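Local atomic coordinates of malate dehydrogenase (Pyrococcus horikoshii, PDB entry 1V9N), a protein that catalyses the reversible NAD-dependent oxidation of (S)-malate to oxaloacetate, acting as a homodimer of the LDH2/MDH2 oxidoreductase family. Residues G66-V72 / T271-G275; E83-A88 / K111-I117; R25-L30 / V355-G359. All coordinates share one frame; numbering follows the deposited sequence.

Contact 1 (G66-V72 / T271-G275); sequences GIISGGV and TSEKG
S272 presses its backbone against the last turn of helix 60-69, its CA only 3.7 Å from CA of G66; a CB on G66 would collide with the T271 methyl, CG2. The S272 carbonyl takes the one hydrogen bond across the contact. S69 OG donates to S272 O at 2.6 Å, lying in the carbonyl plane on a lone pair, with a C=O...donor angle of 123°. With chi1 at 77°, the S69 hydroxyl sits between its own backbone N and carbonyl carbon, the position from which it leans across to the loop.

G71 lies against the carbonyl groups of the same loop. Its CA lies 3.5 Å from S272 O, a CA-H...O contact, and 3.6 Å from E273 O. The lack of a side chain at G71 lets the chain come this close, since a CB would run into the carbonyl oxygens of T271 and S272.

T271 adds the apolar part: its CG2 meets CG2 of V72 at 3.5 Å, the two side chains crossing obliquely. The other branch, OG1, turns away to accept a hydrogen bond from R62 NE on helix 60-69. Nearer the surface the extended chain of K274 runs past the G70 carbonyl, CG lying 3.6 Å from G70 O.

On the helix side the chain leaves helix 60-69 through G70, with positive phi and bonds from G70 N to I67 O and, weakly, from G71 N to G66 O. This is a Schellman motif, with the loop that precedes strand 278-285 packed against the helix end.

Contact 2 (E83-A88 / K111-I117); sequences EGPSYA and KAKDTGI
The ammonium group of K111 reaches across to the E83-A88 hairpin and carries the charged part of the contact. NZ forms a salt bridge with OE2 of E83 at 2.9 Å, met on the anti side and 33° out of the carboxylate plane. It also donates to the carbonyl of the turn, with NZ 2.6 Å from G84 O. The chain is extended as far as CE and bends only at chi4 (-66°), which brings NZ round to both acceptors.

A second polar cluster lies around the hydroxyls. S86 OG is 2.7 Å from T115 OG1, and T115 OG1 in turn donates to K111 O at 2.8 Å, close to the C-terminal end of helix 97-115.

Van der Waals contacts accompany these bonds. The K111 methylene CB lies against a carbonyl oxygen, 3.4 Å from P85 O. The apolar partners are CB of A88, 4.0 Å from K111 CE, and CB of P85, on which T115 CG2 packs. The contact belongs to the beta-alpha-beta unit of strand 87-91, helix 97-115 and strand 117-125, and S86 also packs on S86 of the second subunit.

K111 is buried, and its charge is probably offset by the E83 carboxylate and the G84 carbonyl dipole together.

Contact 3 (R25-L30 / V355-G359); sequences RVLTKL and VGVEG
The side chain of R25 projects from helix 16-29 toward the C-terminal tail and holds the backbone at E358. At its base, CB stands 4.4 Å from CB of V357. The chain then turns at chi3 (-67°), swinging the guanidinium round to lie beside the tail. NE donates to E358 O at 3.0 Å with an angle of 148° at the hydrogen, and NH2 donates to the same oxygen at an almost equal angle. The oxygen lies at the edge of the guanidinium and in its plane, so one carbonyl receives a side-on, two-nitrogen grip. Both donors come from the same face of the carbonyl plane, NE tilted modestly from it and NH2 well above it. At the tip NH2 also comes within 3.2 Å of G359 O, while NH1 has a weak hydrogen bond to S21 OG within its own helix. The E358 carboxylate lies over one guanidinium face, where the attraction can be of charge alone. With an alanine here, the E358 carbonyl would probably lose both its donors and the end of the tail be freer to move.

The tail begins where helix 342-355 ends in a Schellman motif, with G356 at positive phi as its C-prime residue and V357 N bonded back to A352 O.

Beyond the arginine the contact is mainly apolar. V357 sets its two methyls on different residues of the helix: CG2 meets CG2 of V26 at 3.9 Å, the side chains crossing at about a right angle, and CG1 lies 3.8 Å from CG of K29. Bent at chi2, K29 runs antiparallel alongside V357 and lays CE 3.3 Å from V355 O. L30 CD2 touches V355 CG1 at the far end.

From the N terminus, helix 16-29 first supplies residues 25-30, the opening side of contact 3, which closes only at 355-359 near the C terminus. Inside that long loop, the end of helix 60-69 opens contact 1, closed at 271-275 just before strand 278-285. Contact 2 is nested within it: 83-88 meets 111-117, tying a hairpin at the edge of the mixed sheet to helix 97-115. No pair crosses. Contacts 1 and 3 are neighbours, I67 packing on L27 and L30, so helix 60-69 lies between helix 16-29 and the loop leading into strand 278-285. Contact 2 stands apart, its nearest atoms about 19 Å from contact 1 and about 25 Å from contact 3.

Contact 1 (G66-V72 / T271-G275)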
# COMPACT_ATOMS: atom_id res chain seq x y z
N GLY A 66 -24.23 -17.26 9.07
CA GLY A 66 -23.70 -16.56 10.23
C GLY A 66 -24.82 -15.99 11.08
O GLY A 66 -24.72 -15.98 12.31
N ILE A 67 -25.88 -15.53 10.44
CA ILE A 67 -27.01 -14.96 11.17
C ILE A 67 -27.74 -16.06 11.93
O ILE A 67 -28.08 -15.91 13.11
CB ILE A 67 -27.98 -14.26 10.19
CG1 ILE A 67 -27.35 -12.94 9.72
CG2 ILE A 67 -29.33 -14.03 10.86
CD1 ILE A 67 -28.11 -12.26 8.58
N ILE A 68 -27.98 -17.17 11.24
CA ILE A 68 -28.67 -18.30 11.84
C ILE A 68 -27.87 -18.93 12.98
O ILE A 68 -28.44 -19.38 13.98
CB ILE A 68 -28.99 -19.36 10.76
CG1 ILE A 68 -30.08 -18.81 9.83
CG2 ILE A 68 -29.40 -20.68 11.40
CD1 ILE A 68 -30.41 -19.71 8.64
N SER A 69 -26.55 -18.96 12.86
CA SER A 69 -25.72 -19.56 13.90
C SER A 69 -25.37 -18.61 15.05
O SER A 69 -24.75 -19.02 16.04
CB SER A 69 -24.42 -20.10 13.31
OG SER A 69 -23.53 -19.05 13.04
N GLY A 70 -25.75 -17.34 14.92
CA GLY A 70 -25.43 -16.38 15.96
C GLY A 70 -24.02 -15.83 15.81
O GLY A 70 -23.51 -15.13 16.70
N GLY A 71 -23.39 -16.15 14.69
CA GLY A 71 -22.04 -15.67 14.43
C GLY A 71 -22.06 -14.22 13.98
O GLY A 71 -21.02 -13.55 13.92
N VAL A 72 -23.25 -13.73 13.64
CA VAL A 72 -23.44 -12.35 13.22
C VAL A 72 -24.50 -11.74 14.14
O VAL A 72 -25.61 -12.27 14.25
CB VAL A 72 -23.93 -12.27 11.75
CG1 VAL A 72 -24.28 -10.83 11.40
CG2 VAL A 72 -22.86 -12.78 10.81
N THR A 271 -17.24 -16.45 9.25
CA THR A 271 -18.40 -15.66 9.65
C THR A 271 -19.39 -16.36 10.59
O THR A 271 -19.92 -15.73 11.50
CB THR A 271 -19.18 -15.17 8.41
OG1 THR A 271 -18.30 -14.45 7.54
CG2 THR A 271 -20.33 -14.25 8.83
N SER A 272 -19.65 -17.64 10.35
CA SER A 272 -20.59 -18.42 11.17
C SER A 272 -20.15 -18.56 12.62
O SER A 272 -20.97 -18.82 13.50
CB SER A 272 -20.78 -19.81 10.57
OG SER A 272 -21.36 -19.72 9.28
N GLU A 273 -18.86 -18.41 12.85
CA GLU A 273 -18.31 -18.53 14.19
C GLU A 273 -18.49 -17.25 14.99
O GLU A 273 -18.45 -16.15 14.43
CB GLU A 273 -16.82 -18.86 14.12
CG GLU A 273 -16.53 -20.31 13.77
CD GLU A 273 -16.87 -21.24 14.92
OE1 GLU A 273 -16.15 -21.20 15.94
OE2 GLU A 273 -17.85 -21.99 14.80
N LYS A 274 -18.70 -17.39 16.29
CA LYS A 274 -18.82 -16.22 17.14
C LYS A 274 -17.39 -15.73 17.31
O LYS A 274 -16.45 -16.52 17.29
CB LYS A 274 -19.43 -16.60 18.50
CG LYS A 274 -20.90 -16.96 18.44
CD LYS A 274 -21.49 -17.10 19.83
CE LYS A 274 -23.00 -17.28 19.77
NZ LYS A 274 -23.59 -17.42 21.13
N GLY A 275 -17.21 -14.42 17.46
CA GLY A 275 -15.86 -13.89 17.61
C GLY A 275 -14.98 -14.04 16.39
O GLY A 275 -13.79 -14.34 16.52

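Contact 2 (E83-A88 / K111-I117)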
# COMPACT_ATOMS: atom_id res chain seq x y z
N GLU A 83 -11.24 7.82 21.14
CA GLU A 83 -11.60 8.79 20.12
C GLU A 83 -10.91 10.13 20.28
O GLU A 83 -10.51 10.52 21.38
CB GLU A 83 -13.12 8.97 20.10
CG GLU A 83 -13.63 10.07 19.18
CD GLU A 83 -15.14 10.10 19.06
OE1 GLU A 83 -15.82 10.09 20.11
OE2 GLU A 83 -15.65 10.14 17.92
N GLY A 84 -10.76 10.81 19.15
CA GLY A 84 -10.15 12.12 19.12
C GLY A 84 -10.80 12.87 17.97
O GLY A 84 -11.58 12.29 17.22
N PRO A 85 -10.51 14.17 17.79
CA PRO A 85 -11.10 14.93 16.70
C PRO A 85 -10.87 14.31 15.32
O PRO A 85 -11.70 14.45 14.42
CB PRO A 85 -10.44 16.30 16.85
CG PRO A 85 -10.26 16.41 18.35
CD PRO A 85 -9.72 15.04 18.69
N SER A 86 -9.74 13.63 15.16
CA SER A 86 -9.40 13.01 13.87
C SER A 86 -9.29 11.49 13.86
O SER A 86 -8.80 10.92 12.88
CB SER A 86 -8.09 13.61 13.34
OG SER A 86 -8.27 14.97 12.98
N TYR A 87 -9.74 10.81 14.91
CA TYR A 87 -9.66 9.35 14.92
C TYR A 87 -10.64 8.71 15.88
O TYR A 87 -11.22 9.37 16.74
CB TYR A 87 -8.24 8.90 15.28
CG TYR A 87 -7.98 8.85 16.77
CD1 TYR A 87 -8.29 7.71 17.51
CD2 TYR A 87 -7.46 9.96 17.45
CE1 TYR A 87 -8.11 7.67 18.90
CE2 TYR A 87 -7.27 9.93 18.83
CZ TYR A 87 -7.60 8.78 19.54
OH TYR A 87 -7.40 8.74 20.90
N ALA A 88 -10.81 7.40 15.71
CA ALA A 88 -11.67 6.62 16.58
C ALA A 88 -11.34 5.13 16.47
O ALA A 88 -10.93 4.64 15.41
CB ALA A 88 -13.13 6.86 16.23
N LYS A 111 -15.18 13.27 10.55
CA LYS A 111 -13.99 13.82 11.18
C LYS A 111 -13.10 14.55 10.18
O LYS A 111 -12.56 15.61 10.49
CB LYS A 111 -13.23 12.70 11.90
CG LYS A 111 -13.95 12.19 13.16
CD LYS A 111 -13.14 11.13 13.89
CE LYS A 111 -13.85 10.66 15.17
NZ LYS A 111 -13.94 11.74 16.20
N ALA A 112 -12.94 13.99 8.99
CA ALA A 112 -12.12 14.61 7.95
C ALA A 112 -12.74 15.95 7.56
O ALA A 112 -12.05 16.97 7.44
CB ALA A 112 -12.04 13.68 6.72
N LYS A 113 -14.05 15.95 7.36
CA LYS A 113 -14.77 17.15 6.99
C LYS A 113 -14.49 18.27 8.00
O LYS A 113 -14.25 19.41 7.62
CB LYS A 113 -16.27 16.83 6.94
CG LYS A 113 -17.17 17.98 6.52
CD LYS A 113 -18.57 17.45 6.22
CE LYS A 113 -18.49 16.38 5.12
NZ LYS A 113 -19.77 15.65 4.89
N ASP A 114 -14.49 17.92 9.28
CA ASP A 114 -14.28 18.89 10.34
C ASP A 114 -12.85 19.24 10.69
O ASP A 114 -12.57 20.34 11.18
CB ASP A 114 -15.00 18.43 11.62
CG ASP A 114 -16.46 18.11 11.38
OD1 ASP A 114 -17.03 18.66 10.42
OD2 ASP A 114 -17.04 17.32 12.16
N THR A 115 -11.92 18.32 10.45
CA THR A 115 -10.52 18.55 10.80
C THR A 115 -9.53 18.39 9.65
O THR A 115 -8.37 18.78 9.77
CB THR A 115 -10.08 17.58 11.91
OG1 THR A 115 -9.99 16.26 11.36
CG2 THR A 115 -11.10 17.57 13.04
N GLY A 116 -10.00 17.81 8.55
CA GLY A 116 -9.12 17.59 7.42
C GLY A 116 -8.74 16.12 7.31
O GLY A 116 -8.56 15.61 6.21
N ILE A 117 -8.64 15.44 8.46
CA ILE A 117 -8.27 14.03 8.49
C ILE A 117 -9.19 13.17 9.35
O ILE A 117 -9.67 13.62 10.39
CB ILE A 117 -6.83 13.82 9.04
CG1 ILE A 117 -5.82 14.58 8.19
CG2 ILE A 117 -6.48 12.32 9.04
CD1 ILE A 117 -5.71 14.07 6.77

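Contact 3 (R25-L30 / V355-G359)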
# COMPACT_ATOMS: atom_id res chain seq x y z
N ARG A 25 -35.10 -8.94 1.11
CA ARG A 25 -36.18 -9.80 1.59
C ARG A 25 -35.63 -10.87 2.53
O ARG A 25 -36.14 -11.06 3.63
CB ARG A 25 -36.87 -10.52 0.42
CG ARG A 25 -37.94 -9.72 -0.30
CD ARG A 25 -38.90 -10.66 -1.02
NE ARG A 25 -38.28 -11.40 -2.11
CZ ARG A 25 -37.87 -10.84 -3.25
NH1 ARG A 25 -38.01 -9.54 -3.43
NH2 ARG A 25 -37.33 -11.59 -4.20
N VAL A 26 -34.60 -11.56 2.07
CA VAL A 26 -33.97 -12.62 2.85
C VAL A 26 -33.45 -12.10 4.19
O VAL A 26 -33.75 -12.67 5.24
CB VAL A 26 -32.79 -13.25 2.07
CG1 VAL A 26 -32.07 -14.27 2.94
CG2 VAL A 26 -33.30 -13.90 0.79
N LEU A 27 -32.68 -11.02 4.14
CA LEU A 27 -32.09 -10.45 5.35
C LEU A 27 -33.11 -9.96 6.37
O LEU A 27 -32.95 -10.20 7.56
CB LEU A 27 -31.11 -9.34 4.99
CG LEU A 27 -29.89 -9.79 4.16
CD1 LEU A 27 -29.02 -8.59 3.84
CD2 LEU A 27 -29.08 -10.84 4.94
N THR A 28 -34.14 -9.25 5.92
CA THR A 28 -35.14 -8.75 6.85
C THR A 28 -35.96 -9.91 7.43
O THR A 28 -36.39 -9.85 8.58
CB THR A 28 -36.09 -7.72 6.18
OG1 THR A 28 -36.65 -8.26 4.98
CG2 THR A 28 -35.32 -6.44 5.87
N LYS A 29 -36.15 -10.96 6.65
CA LYS A 29 -36.89 -12.15 7.11
C LYS A 29 -36.10 -12.82 8.24
O LYS A 29 -36.68 -13.48 9.11
CB LYS A 29 -37.06 -13.14 5.96
CG LYS A 29 -37.82 -14.43 6.33
CD LYS A 29 -39.27 -14.14 6.65
CE LYS A 29 -40.03 -15.41 7.01
NZ LYS A 29 -41.45 -15.12 7.34
N LEU A 30 -34.78 -12.64 8.24
CA LEU A 30 -33.92 -13.22 9.27
C LEU A 30 -33.75 -12.29 10.47
O LEU A 30 -32.99 -12.59 11.39
CB LEU A 30 -32.56 -13.57 8.67
CG LEU A 30 -32.52 -14.78 7.73
CD1 LEU A 30 -31.22 -14.78 6.94
CD2 LEU A 30 -32.66 -16.06 8.55
N VAL A 355 -35.71 -19.87 4.10
CA VAL A 355 -36.17 -18.77 4.94
C VAL A 355 -37.63 -18.41 4.70
O VAL A 355 -38.25 -17.73 5.52
CB VAL A 355 -35.30 -17.51 4.74
CG1 VAL A 355 -33.85 -17.84 5.05
CG2 VAL A 355 -35.44 -16.99 3.32
N GLY A 356 -38.18 -18.86 3.58
CA GLY A 356 -39.58 -18.59 3.29
C GLY A 356 -39.93 -17.26 2.65
O GLY A 356 -40.82 -16.56 3.13
N VAL A 357 -39.24 -16.91 1.57
CA VAL A 357 -39.51 -15.66 0.84
C VAL A 357 -39.47 -15.92 -0.66
O VAL A 357 -38.94 -16.94 -1.10
CB VAL A 357 -38.48 -14.53 1.17
CG1 VAL A 357 -38.53 -14.20 2.65
CG2 VAL A 357 -37.08 -14.95 0.75
N GLU A 358 -40.02 -14.99 -1.44
CA GLU A 358 -40.01 -15.11 -2.89
C GLU A 358 -38.56 -15.10 -3.37
O GLU A 358 -37.77 -14.26 -2.93
CB GLU A 358 -40.76 -13.94 -3.54
CG GLU A 358 -40.90 -14.06 -5.05
CD GLU A 358 -41.31 -12.75 -5.72
OE1 GLU A 358 -42.24 -12.09 -5.21
OE2 GLU A 358 -40.70 -12.40 -6.75
N GLY A 359 -38.22 -16.02 -4.26
CA GLY A 359 -36.87 -16.09 -4.78
C GLY A 359 -36.64 -15.20 -5.99
O GLY A 359 -37.23 -14.12 -6.09